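Local coordinates for protein argonaute (Aquifex aeolicus, PDB 1YVU) that uses short single-stranded DNA guides to bind complementary RNA targets and cleaves the target as a metal-dependent endonuclease, at residues T20-K25 with E64-Y69; R162-E167 with K256-Y261; E594-I599 with V643-G648. All blocks are in the same frame, centred on the assembly; numbering follows the deposited sequence.

Met in order from the N terminus, the three contacts stand in series, none nested in or crossing another. Interaction 1 closes a loop of 38 residues inside the N-terminal domain, where 20-25 receives the segment leading into strand 69-72. Interaction 2 spans the PAZ domain: the end of the long L1 strand 153-165 meets the chain again at 256-261, so the entry to and exit from this domain lie together. Interaction 3, in the other lobe, closes a loop of 43 residues within the PIWI domain by pairing strands 592-599 and 641-645. The centres of interactions 1 and 2 lie about 42 Å apart, and those of interactions 2 and 3 about 34 Å.

Interaction 1 of 3, residues T20-K25 with E64-Y69; sequences TFTVFK and EKDTLY
The rings of Phe-24 and Tyr-69 meet obliquely, with centroids 4.6 Å apart and planes inclined at 49°. The closest atoms are Phe-24 CZ and Tyr-69 CE1, at 3.5 Å. At the edge of the phenylalanine ring, near its plane, lies the carbonyl oxygen of Thr-67, while the carboxylate of Asp-66 comes to the same outer end of the ring on a slanting path. Both segments belong to the N-terminal domain of Argonaute, and the contact lays the loop between strands 56-59 and 69-72 against residues 22-24, whose backbone is hydrogen-bonded to Cys-59 and Phe-57. With CG of Phe-24 anti to the carbonyl carbon (chi1 -73°), the ring extends toward residues 66-69. Lys-81 of strand 78-82 touches both aromatic side chains, and Tyr-69 is also hydrogen-bonded through its backbone to Lys-81. The segments share 180 Å² of buried surface and are joined by side-chain packing. Thr-22 contributes its methyl group; its hydroxyl OG1 is hydrogen-bonded to Gly-61 O. Asp-66 advances against that methyl from the opposite direction, and its OD2 ends 3.6 Å from Thr-22 CG2 and 3.3 Å from Phe-24 CZ.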
loop_
_atom_site.group_PDB
_atom_site.type_symbol
_atom_site.label_atom_id
_atom_site.label_comp_id
_atom_site.label_asym_id
_atom_site.label_seq_id
_atom_site.Cartn_x
_atom_site.Cartn_y
_atom_site.Cartn_z
ATOM N N THR A 20 -18.854 32.986 -13.818
ATOM C CA THR A 20 -18.957 33.771 -12.578
ATOM C C THR A 20 -18.886 32.886 -11.327
ATOM O O THR A 20 -19.643 31.908 -11.186
ATOM C CB THR A 20 -20.245 34.647 -12.526
ATOM O OG1 THR A 20 -20.535 35.176 -13.831
ATOM C CG2 THR A 20 -20.036 35.819 -11.564
ATOM N N PHE A 21 -17.914 33.230 -10.470
ATOM C CA PHE A 21 -17.580 32.553 -9.199
ATOM C C PHE A 21 -17.555 33.481 -7.971
ATOM O O PHE A 21 -16.937 34.554 -8.010
ATOM C CB PHE A 21 -16.173 31.912 -9.281
ATOM C CG PHE A 21 -16.132 30.551 -9.904
ATOM C CD1 PHE A 21 -16.806 30.265 -11.114
ATOM C CD2 PHE A 21 -15.362 29.551 -9.312
ATOM C CE1 PHE A 21 -16.710 29.005 -11.739
ATOM C CE2 PHE A 21 -15.252 28.271 -9.920
ATOM C CZ PHE A 21 -15.928 28.000 -11.142
ATOM N N THR A 22 -18.120 32.998 -6.861
ATOM C CA THR A 22 -18.144 33.727 -5.597
ATOM C C THR A 22 -16.957 33.323 -4.683
ATOM O O THR A 22 -16.785 32.153 -4.326
ATOM C CB THR A 22 -19.492 33.518 -4.873
ATOM O OG1 THR A 22 -20.558 33.806 -5.783
ATOM C CG2 THR A 22 -19.625 34.452 -3.671
ATOM N N VAL A 23 -16.140 34.314 -4.331
ATOM C CA VAL A 23 -14.968 34.109 -3.478
ATOM C C VAL A 23 -15.317 34.303 -1.998
ATOM O O VAL A 23 -16.167 35.127 -1.636
ATOM C CB VAL A 23 -13.793 35.075 -3.863
ATOM C CG1 VAL A 23 -12.502 34.658 -3.185
ATOM C CG2 VAL A 23 -13.595 35.111 -5.368
ATOM N N PHE A 24 -14.672 33.480 -1.166
ATOM C CA PHE A 24 -14.818 33.477 0.288
ATOM C C PHE A 24 -13.437 33.353 0.947
ATOM O O PHE A 24 -12.719 32.402 0.666
ATOM C CB PHE A 24 -15.742 32.336 0.764
ATOM C CG PHE A 24 -17.208 32.560 0.470
ATOM C CD1 PHE A 24 -17.844 31.862 -0.562
ATOM C CD2 PHE A 24 -17.947 33.525 1.181
ATOM C CE1 PHE A 24 -19.210 32.128 -0.894
ATOM C CE2 PHE A 24 -19.316 33.803 0.857
ATOM C CZ PHE A 24 -19.938 33.106 -0.182
ATOM N N LYS A 25 -13.039 34.340 1.736
ATOM C CA LYS A 25 -11.751 34.277 2.443
ATOM C C LYS A 25 -12.060 34.378 3.952
ATOM O O LYS A 25 -12.989 35.128 4.331
ATOM C CB LYS A 25 -10.811 35.411 1.995
ATOM C CG LYS A 25 -9.315 35.083 2.144
ATOM C CD LYS A 25 -8.465 36.338 2.369
ATOM C CE LYS A 25 -6.986 36.001 2.485
ATOM N NZ LYS A 25 -6.175 37.191 2.841
ATOM N N GLU A 64 -27.432 33.997 -3.942
ATOM C CA GLU A 64 -28.167 35.237 -3.675
ATOM C C GLU A 64 -28.162 35.547 -2.179
ATOM O O GLU A 64 -28.171 34.624 -1.357
ATOM C CB GLU A 64 -29.610 35.131 -4.181
ATOM C CG GLU A 64 -29.728 34.947 -5.696
ATOM C CD GLU A 64 -31.170 34.914 -6.195
ATOM O OE1 GLU A 64 -32.087 34.569 -5.410
ATOM O OE2 GLU A 64 -31.386 35.230 -7.387
ATOM N N LYS A 65 -28.083 36.844 -1.852
ATOM C CA LYS A 65 -28.080 37.380 -0.473
ATOM C C LYS A 65 -26.907 36.941 0.442
ATOM O O LYS A 65 -26.946 37.201 1.652
ATOM C CB LYS A 65 -29.434 37.097 0.232
ATOM C CG LYS A 65 -30.724 37.599 -0.469
ATOM C CD LYS A 65 -31.941 36.786 0.016
ATOM C CE LYS A 65 -33.242 37.190 -0.659
ATOM N NZ LYS A 65 -34.354 36.269 -0.274
ATOM N N ASP A 66 -25.868 36.315 -0.135
ATOM C CA ASP A 66 -24.690 35.826 0.620
ATOM C C ASP A 66 -23.848 36.909 1.314
ATOM O O ASP A 66 -23.354 37.848 0.673
ATOM C CB ASP A 66 -23.782 34.916 -0.255
ATOM C CG ASP A 66 -22.917 35.698 -1.269
ATOM O OD1 ASP A 66 -23.474 36.251 -2.244
ATOM O OD2 ASP A 66 -21.677 35.773 -1.073
ATOM N N THR A 67 -23.705 36.787 2.628
ATOM C CA THR A 67 -22.920 37.753 3.379
ATOM C C THR A 67 -21.774 36.980 4.019
ATOM O O THR A 67 -20.678 36.911 3.451
ATOM C CB THR A 67 -23.789 38.502 4.453
ATOM O OG1 THR A 67 -25.110 38.714 3.937
ATOM C CG2 THR A 67 -23.188 39.876 4.783
ATOM N N LEU A 68 -22.065 36.345 5.160
ATOM C CA LEU A 68 -21.096 35.567 5.937
ATOM C C LEU A 68 -21.429 34.089 6.027
ATOM O O LEU A 68 -22.601 33.691 6.020
ATOM C CB LEU A 68 -20.985 36.116 7.360
ATOM C CG LEU A 68 -20.521 37.556 7.516
ATOM C CD1 LEU A 68 -21.615 38.377 8.161
ATOM C CD2 LEU A 68 -19.275 37.581 8.326
ATOM N N TYR A 69 -20.373 33.285 6.107
ATOM C CA TYR A 69 -20.479 31.839 6.214
ATOM C C TYR A 69 -19.905 31.395 7.541
ATOM O O TYR A 69 -18.719 31.587 7.807
ATOM C CB TYR A 69 -19.749 31.183 5.051
ATOM C CG TYR A 69 -20.648 30.891 3.890
ATOM C CD1 TYR A 69 -21.275 31.933 3.178
ATOM C CD2 TYR A 69 -20.950 29.565 3.532
ATOM C CE1 TYR A 69 -22.204 31.668 2.132
ATOM C CE2 TYR A 69 -21.874 29.276 2.485
ATOM C CZ TYR A 69 -22.496 30.336 1.793
ATOM O OH TYR A 69 -23.398 30.095 0.783
#

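Interaction 2 of 3, residues R162-E167 with K256-Y261; sequences RIQPFE and KPVLTY
Ile-163 and Leu-259 lie in the tightly packed part of this contact, joined by a nearly straight backbone hydrogen bond from Leu-259 N to Ile-163 O (3.0 Å, 171° at the hydrogen). The side chains of the two residues run at about a right angle, with Ile-163 CG2 4.1 Å from Leu-259 CB. Leu-259 CG stands anti to its own carbonyl carbon (chi1 -41°), and from there CD1 extends to Pro-165 CG, 3.9 Å away. The neighbouring CD of Pro-165 lies 4.1 Å from Pro-257 CB, and apolar contacts thus link Ile-163, Leu-259, Pro-165 and Pro-257; Leu-169 and Leu-172 of helix 169-175 continue them beyond Pro-257. Equally close, Lys-256, extended beyond CG, crosses Gln-164 at about a right angle, its CD 3.3 Å from Gln-164 OE1, and then runs past the carbonyls of Pro-165 and Phe-166, where CE rather than the ammonium group makes the nearest approach. The touching parts run 124° apart in end-to-end direction. Here the last residues of the long L1 strand meet the chain as it leaves strand 255-257, an outermost strand of the PAZ sheet, and the entry and exit of the PAZ domain are thereby held side by side. The loose, solvent side belongs to Phe-166, which faces outward with its exposed ring against Lys-134 in a cation-pi pair. At the other flank Arg-162 lends mainly its aliphatic part, CD resting 3.7 Å from Val-258 CG1, while its guanidinium group forms a salt bridge with Glu-140.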
loop_
_atom_site.group_PDB
_atom_site.type_symbol
_atom_site.label_atom_id
_atom_site.label_comp_id
_atom_site.label_asym_id
_atom_site.label_seq_id
_atom_site.Cartn_x
_atom_site.Cartn_y
_atom_site.Cartn_z
ATOM N N ARG A 162 -15.236 -3.168 -2.895
ATOM C CA ARG A 162 -15.107 -3.157 -1.448
ATOM C C ARG A 162 -15.885 -4.345 -0.914
ATOM O O ARG A 162 -17.085 -4.463 -1.165
ATOM C CB ARG A 162 -15.674 -1.830 -0.897
ATOM C CG ARG A 162 -15.356 -1.541 0.548
ATOM C CD ARG A 162 -13.875 -1.335 0.756
ATOM N NE ARG A 162 -13.439 0.053 0.597
ATOM C CZ ARG A 162 -12.163 0.451 0.594
ATOM N NH1 ARG A 162 -11.168 -0.430 0.730
ATOM N NH2 ARG A 162 -11.882 1.750 0.508
ATOM N N ILE A 163 -15.182 -5.251 -0.235
ATOM C CA ILE A 163 -15.808 -6.457 0.327
ATOM C C ILE A 163 -16.398 -6.088 1.678
ATOM O O ILE A 163 -15.686 -5.683 2.589
ATOM C CB ILE A 163 -14.795 -7.645 0.466
ATOM C CG1 ILE A 163 -13.935 -7.790 -0.806
ATOM C CG2 ILE A 163 -15.555 -8.954 0.680
ATOM C CD1 ILE A 163 -12.729 -8.731 -0.670
ATOM N N GLN A 164 -17.717 -6.193 1.786
ATOM C CA GLN A 164 -18.416 -5.820 3.003
ATOM C C GLN A 164 -19.549 -6.773 3.348
ATOM O O GLN A 164 -20.183 -7.288 2.440
ATOM C CB GLN A 164 -19.004 -4.407 2.832
ATOM C CG GLN A 164 -18.045 -3.265 3.159
ATOM C CD GLN A 164 -18.642 -1.906 2.936
ATOM O OE1 GLN A 164 -19.854 -1.726 2.928
ATOM N NE2 GLN A 164 -17.784 -0.928 2.762
ATOM N N PRO A 165 -19.783 -7.057 4.657
ATOM C CA PRO A 165 -20.867 -7.952 5.102
ATOM C C PRO A 165 -22.201 -7.198 5.130
ATOM O O PRO A 165 -22.224 -5.972 5.255
ATOM C CB PRO A 165 -20.454 -8.326 6.532
ATOM C CG PRO A 165 -18.997 -8.104 6.554
ATOM C CD PRO A 165 -18.864 -6.829 5.789
ATOM N N PHE A 166 -23.299 -7.945 5.037
ATOM C CA PHE A 166 -24.644 -7.372 5.050
ATOM C C PHE A 166 -24.936 -6.770 6.414
ATOM O O PHE A 166 -25.555 -5.701 6.529
ATOM C CB PHE A 166 -25.673 -8.466 4.726
ATOM C CG PHE A 166 -25.964 -8.614 3.252
ATOM C CD1 PHE A 166 -25.013 -9.187 2.382
ATOM C CD2 PHE A 166 -27.190 -8.158 2.715
ATOM C CE1 PHE A 166 -25.275 -9.305 0.980
ATOM C CE2 PHE A 166 -27.477 -8.265 1.314
ATOM C CZ PHE A 166 -26.509 -8.842 0.446
ATOM N N GLU A 167 -24.374 -7.428 7.427
ATOM C CA GLU A 167 -24.531 -7.052 8.819
ATOM C C GLU A 167 -23.714 -5.833 9.140
ATOM O O GLU A 167 -22.609 -5.647 8.637
ATOM C CB GLU A 167 -24.091 -8.188 9.746
ATOM C CG GLU A 167 -24.607 -9.594 9.392
ATOM C CD GLU A 167 -23.490 -10.515 8.937
ATOM O OE1 GLU A 167 -22.612 -10.832 9.767
ATOM O OE2 GLU A 167 -23.480 -10.917 7.754
ATOM N N LYS A 256 -19.774 -0.552 8.637
ATOM C CA LYS A 256 -19.761 -1.836 7.975
ATOM C C LYS A 256 -18.287 -2.226 7.861
ATOM O O LYS A 256 -17.457 -1.366 7.588
ATOM C CB LYS A 256 -20.415 -1.728 6.592
ATOM C CG LYS A 256 -21.888 -2.204 6.518
ATOM C CD LYS A 256 -22.370 -2.217 5.043
ATOM C CE LYS A 256 -23.680 -2.991 4.792
ATOM N NZ LYS A 256 -23.816 -3.423 3.344
ATOM N N PRO A 257 -17.929 -3.476 8.222
ATOM C CA PRO A 257 -16.545 -3.971 8.141
ATOM C C PRO A 257 -16.063 -4.128 6.730
ATOM O O PRO A 257 -16.851 -4.337 5.821
ATOM C CB PRO A 257 -16.622 -5.330 8.814
ATOM C CG PRO A 257 -17.650 -5.093 9.856
ATOM C CD PRO A 257 -18.719 -4.358 9.102
ATOM N N VAL A 258 -14.756 -3.990 6.560
ATOM C CA VAL A 258 -14.106 -4.124 5.257
ATOM C C VAL A 258 -13.211 -5.392 5.332
ATOM O O VAL A 258 -12.344 -5.494 6.215
ATOM C CB VAL A 258 -13.323 -2.814 4.925
ATOM C CG1 VAL A 258 -12.470 -2.989 3.696
ATOM C CG2 VAL A 258 -14.299 -1.661 4.686
ATOM N N LEU A 259 -13.462 -6.353 4.430
ATOM C CA LEU A 259 -12.754 -7.644 4.408
ATOM C C LEU A 259 -11.746 -7.855 3.286
ATOM O O LEU A 259 -11.938 -7.334 2.185
ATOM C CB LEU A 259 -13.771 -8.785 4.330
ATOM C CG LEU A 259 -15.056 -8.732 5.164
ATOM C CD1 LEU A 259 -15.982 -9.867 4.746
ATOM C CD2 LEU A 259 -14.732 -8.787 6.665
ATOM N N THR A 260 -10.701 -8.648 3.587
ATOM C CA THR A 260 -9.603 -9.053 2.656
ATOM C C THR A 260 -9.382 -10.574 2.852
ATOM O O THR A 260 -10.064 -11.173 3.691
ATOM C CB THR A 260 -8.236 -8.268 2.908
ATOM O OG1 THR A 260 -8.482 -6.858 2.909
ATOM C CG2 THR A 260 -7.184 -8.554 1.794
ATOM N N TYR A 261 -8.403 -11.145 2.122
ATOM C CA TYR A 261 -7.975 -12.574 2.064
ATOM C C TYR A 261 -8.490 -13.217 0.781
ATOM O O TYR A 261 -7.953 -13.000 -0.298
ATOM C CB TYR A 261 -8.433 -13.464 3.246
ATOM C CG TYR A 261 -7.625 -13.392 4.530
ATOM C CD1 TYR A 261 -8.270 -13.508 5.778
ATOM C CD2 TYR A 261 -6.210 -13.273 4.518
ATOM C CE1 TYR A 261 -7.520 -13.521 7.003
ATOM C CE2 TYR A 261 -5.443 -13.282 5.731
ATOM C CZ TYR A 261 -6.107 -13.407 6.970
ATOM O OH TYR A 261 -5.392 -13.468 8.159
#

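Interaction 3 of 3, residues E594-I599 with V643-G648; sequences ELLEII and VRKVYG
Glu-597 and Arg-644 run alongside each other from neighbouring antiparallel strands. Starting at the backbone, Glu-597 CB lies 4.0 Å from Arg-644 CB. The next atom, CG, meets a methyl of Val-646, CG2, at 3.8 Å, the valine crossing the glutamate at about a right angle. Beyond CG the chain is extended (chi2 -179°), which carries the carboxylate along the arginine: CD and OE1 border the arginine's methylene CD, and OE2 completes the salt bridge to NH1 at 3.3 Å. The carboxylate and guanidinium planes are perpendicular; Val-646 CG2 sits over one face of the guanidinium, toward its rim. Replacing Glu-597 by alanine is likely to leave Arg-644 without its carboxylate mate and a gap beside Val-646 CG2. Reciprocal backbone bonds link Glu-597 N to Arg-644 O (3.1 Å) and Arg-644 N to Glu-597 O (3.2 Å). The pairing belongs to the RNase H fold of the PIWI domain, with strand 641-645 supplied by the PIWI box. Its register is broken by a classic beta bulge, which sets Val-646 and Tyr-647 together opposite Leu-595. Leu-595 O accepts Val-646 N at 2.9 Å and, weakly, Tyr-647 N. On the other face of the sheet Leu-596 CD1 packs 4.1 Å from Val-643 CG1, and Ile-659 of helix 652-661 touches both residues. The side chain of Glu-597 lies about 9 Å from that of Asp-571, an active-site residue by analogy with relatives, and Arg-573 forms a long, weak ion pair with Glu-597 OE1.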
loop_
_atom_site.group_PDB
_atom_site.type_symbol
_atom_site.label_atom_id
_atom_site.label_comp_id
_atom_site.label_asym_id
_atom_site.label_seq_id
_atom_site.Cartn_x
_atom_site.Cartn_y
_atom_site.Cartn_z
ATOM N N GLU A 594 19.110 11.678 -3.096
ATOM C CA GLU A 594 18.069 11.416 -4.085
ATOM C C GLU A 594 16.974 10.734 -3.268
ATOM O O GLU A 594 17.209 9.678 -2.659
ATOM C CB GLU A 594 18.525 10.439 -5.169
ATOM C CG GLU A 594 19.803 10.763 -5.914
ATOM C CD GLU A 594 19.661 11.801 -7.026
ATOM O OE1 GLU A 594 18.646 11.791 -7.769
ATOM O OE2 GLU A 594 20.615 12.601 -7.187
ATOM N N LEU A 595 15.819 11.391 -3.185
ATOM C CA LEU A 595 14.671 10.875 -2.445
ATOM C C LEU A 595 13.539 10.420 -3.329
ATOM O O LEU A 595 13.021 11.185 -4.162
ATOM C CB LEU A 595 14.111 11.910 -1.467
ATOM C CG LEU A 595 15.019 12.442 -0.363
ATOM C CD1 LEU A 595 14.237 13.444 0.481
ATOM C CD2 LEU A 595 15.583 11.310 0.480
ATOM N N LEU A 596 13.170 9.155 -3.167
ATOM C CA LEU A 596 12.072 8.590 -3.928
ATOM C C LEU A 596 10.995 8.038 -3.024
ATOM O O LEU A 596 11.287 7.465 -1.975
ATOM C CB LEU A 596 12.538 7.466 -4.853
ATOM C CG LEU A 596 13.718 7.696 -5.789
ATOM C CD1 LEU A 596 13.817 6.551 -6.711
ATOM C CD2 LEU A 596 13.518 8.924 -6.577
ATOM N N GLU A 597 9.752 8.276 -3.424
ATOM C CA GLU A 597 8.556 7.772 -2.752
ATOM C C GLU A 597 8.178 6.582 -3.651
ATOM O O GLU A 597 8.360 6.666 -4.876
ATOM C CB GLU A 597 7.413 8.778 -2.891
ATOM C CG GLU A 597 7.194 9.823 -1.814
ATOM C CD GLU A 597 5.976 10.732 -2.148
ATOM O OE1 GLU A 597 5.339 10.514 -3.210
ATOM O OE2 GLU A 597 5.647 11.666 -1.358
ATOM N N ILE A 598 7.736 5.463 -3.067
ATOM C CA ILE A 598 7.311 4.306 -3.883
ATOM C C ILE A 598 5.889 3.936 -3.499
ATOM O O ILE A 598 5.657 3.285 -2.493
ATOM C CB ILE A 598 8.308 3.091 -3.832
ATOM C CG1 ILE A 598 9.590 3.450 -4.594
ATOM C CG2 ILE A 598 7.685 1.843 -4.491
ATOM C CD1 ILE A 598 10.661 2.430 -4.496
ATOM N N ILE A 599 4.943 4.390 -4.315
ATOM C CA ILE A 599 3.521 4.178 -4.083
ATOM C C ILE A 599 3.010 2.954 -4.830
ATOM O O ILE A 599 2.919 2.972 -6.066
ATOM C CB ILE A 599 2.692 5.459 -4.472
ATOM C CG1 ILE A 599 2.928 6.577 -3.457
ATOM C CG2 ILE A 599 1.169 5.175 -4.501
ATOM C CD1 ILE A 599 4.142 7.376 -3.670
ATOM N N VAL A 643 6.407 5.981 -8.860
ATOM C CA VAL A 643 7.709 6.434 -8.339
ATOM C C VAL A 643 7.702 7.949 -8.438
ATOM O O VAL A 643 7.369 8.480 -9.484
ATOM C CB VAL A 643 8.884 5.913 -9.216
ATOM C CG1 VAL A 643 10.214 6.463 -8.714
ATOM C CG2 VAL A 643 8.896 4.397 -9.264
ATOM N N ARG A 644 8.056 8.625 -7.350
ATOM C CA ARG A 644 8.095 10.073 -7.338
ATOM C C ARG A 644 9.470 10.564 -6.909
ATOM O O ARG A 644 10.034 10.055 -5.944
ATOM C CB ARG A 644 7.006 10.633 -6.418
ATOM C CG ARG A 644 6.874 12.169 -6.467
ATOM C CD ARG A 644 5.923 12.712 -5.422
ATOM N NE ARG A 644 6.215 14.115 -5.128
ATOM C CZ ARG A 644 5.714 14.807 -4.105
ATOM N NH1 ARG A 644 4.866 14.242 -3.237
ATOM N NH2 ARG A 644 6.087 16.068 -3.936
ATOM N N LYS A 645 10.045 11.487 -7.677
ATOM C CA LYS A 645 11.345 12.050 -7.331
ATOM C C LYS A 645 10.982 13.272 -6.546
ATOM O O LYS A 645 10.540 14.285 -7.103
ATOM C CB LYS A 645 12.160 12.441 -8.559
ATOM C CG LYS A 645 13.538 13.029 -8.221
ATOM C CD LYS A 645 14.331 13.361 -9.476
ATOM C CE LYS A 645 14.217 14.786 -9.932
ATOM N NZ LYS A 645 15.034 15.003 -11.177
ATOM N N VAL A 646 11.115 13.142 -5.235
ATOM C CA VAL A 646 10.775 14.217 -4.331
ATOM C C VAL A 646 11.907 15.205 -4.370
ATOM O O VAL A 646 11.697 16.363 -4.702
ATOM C CB VAL A 646 10.510 13.673 -2.913
ATOM C CG1 VAL A 646 10.099 14.806 -1.937
ATOM C CG2 VAL A 646 9.418 12.656 -2.978
ATOM N N TYR A 647 13.110 14.678 -4.171
ATOM C CA TYR A 647 14.350 15.439 -4.169
ATOM C C TYR A 647 15.307 14.595 -4.995
ATOM O O TYR A 647 15.286 13.364 -4.892
ATOM C CB TYR A 647 14.846 15.606 -2.727
ATOM C CG TYR A 647 15.995 16.568 -2.499
ATOM C CD1 TYR A 647 15.779 17.971 -2.461
ATOM C CD2 TYR A 647 17.304 16.083 -2.273
ATOM C CE1 TYR A 647 16.859 18.876 -2.194
ATOM C CE2 TYR A 647 18.389 16.971 -2.015
ATOM C CZ TYR A 647 18.161 18.364 -1.977
ATOM O OH TYR A 647 19.229 19.207 -1.746
ATOM N N GLY A 648 16.087 15.246 -5.859
ATOM C CA GLY A 648 17.018 14.519 -6.708
ATOM C C GLY A 648 17.665 15.280 -7.847
ATOM O O GLY A 648 17.060 16.137 -8.484
#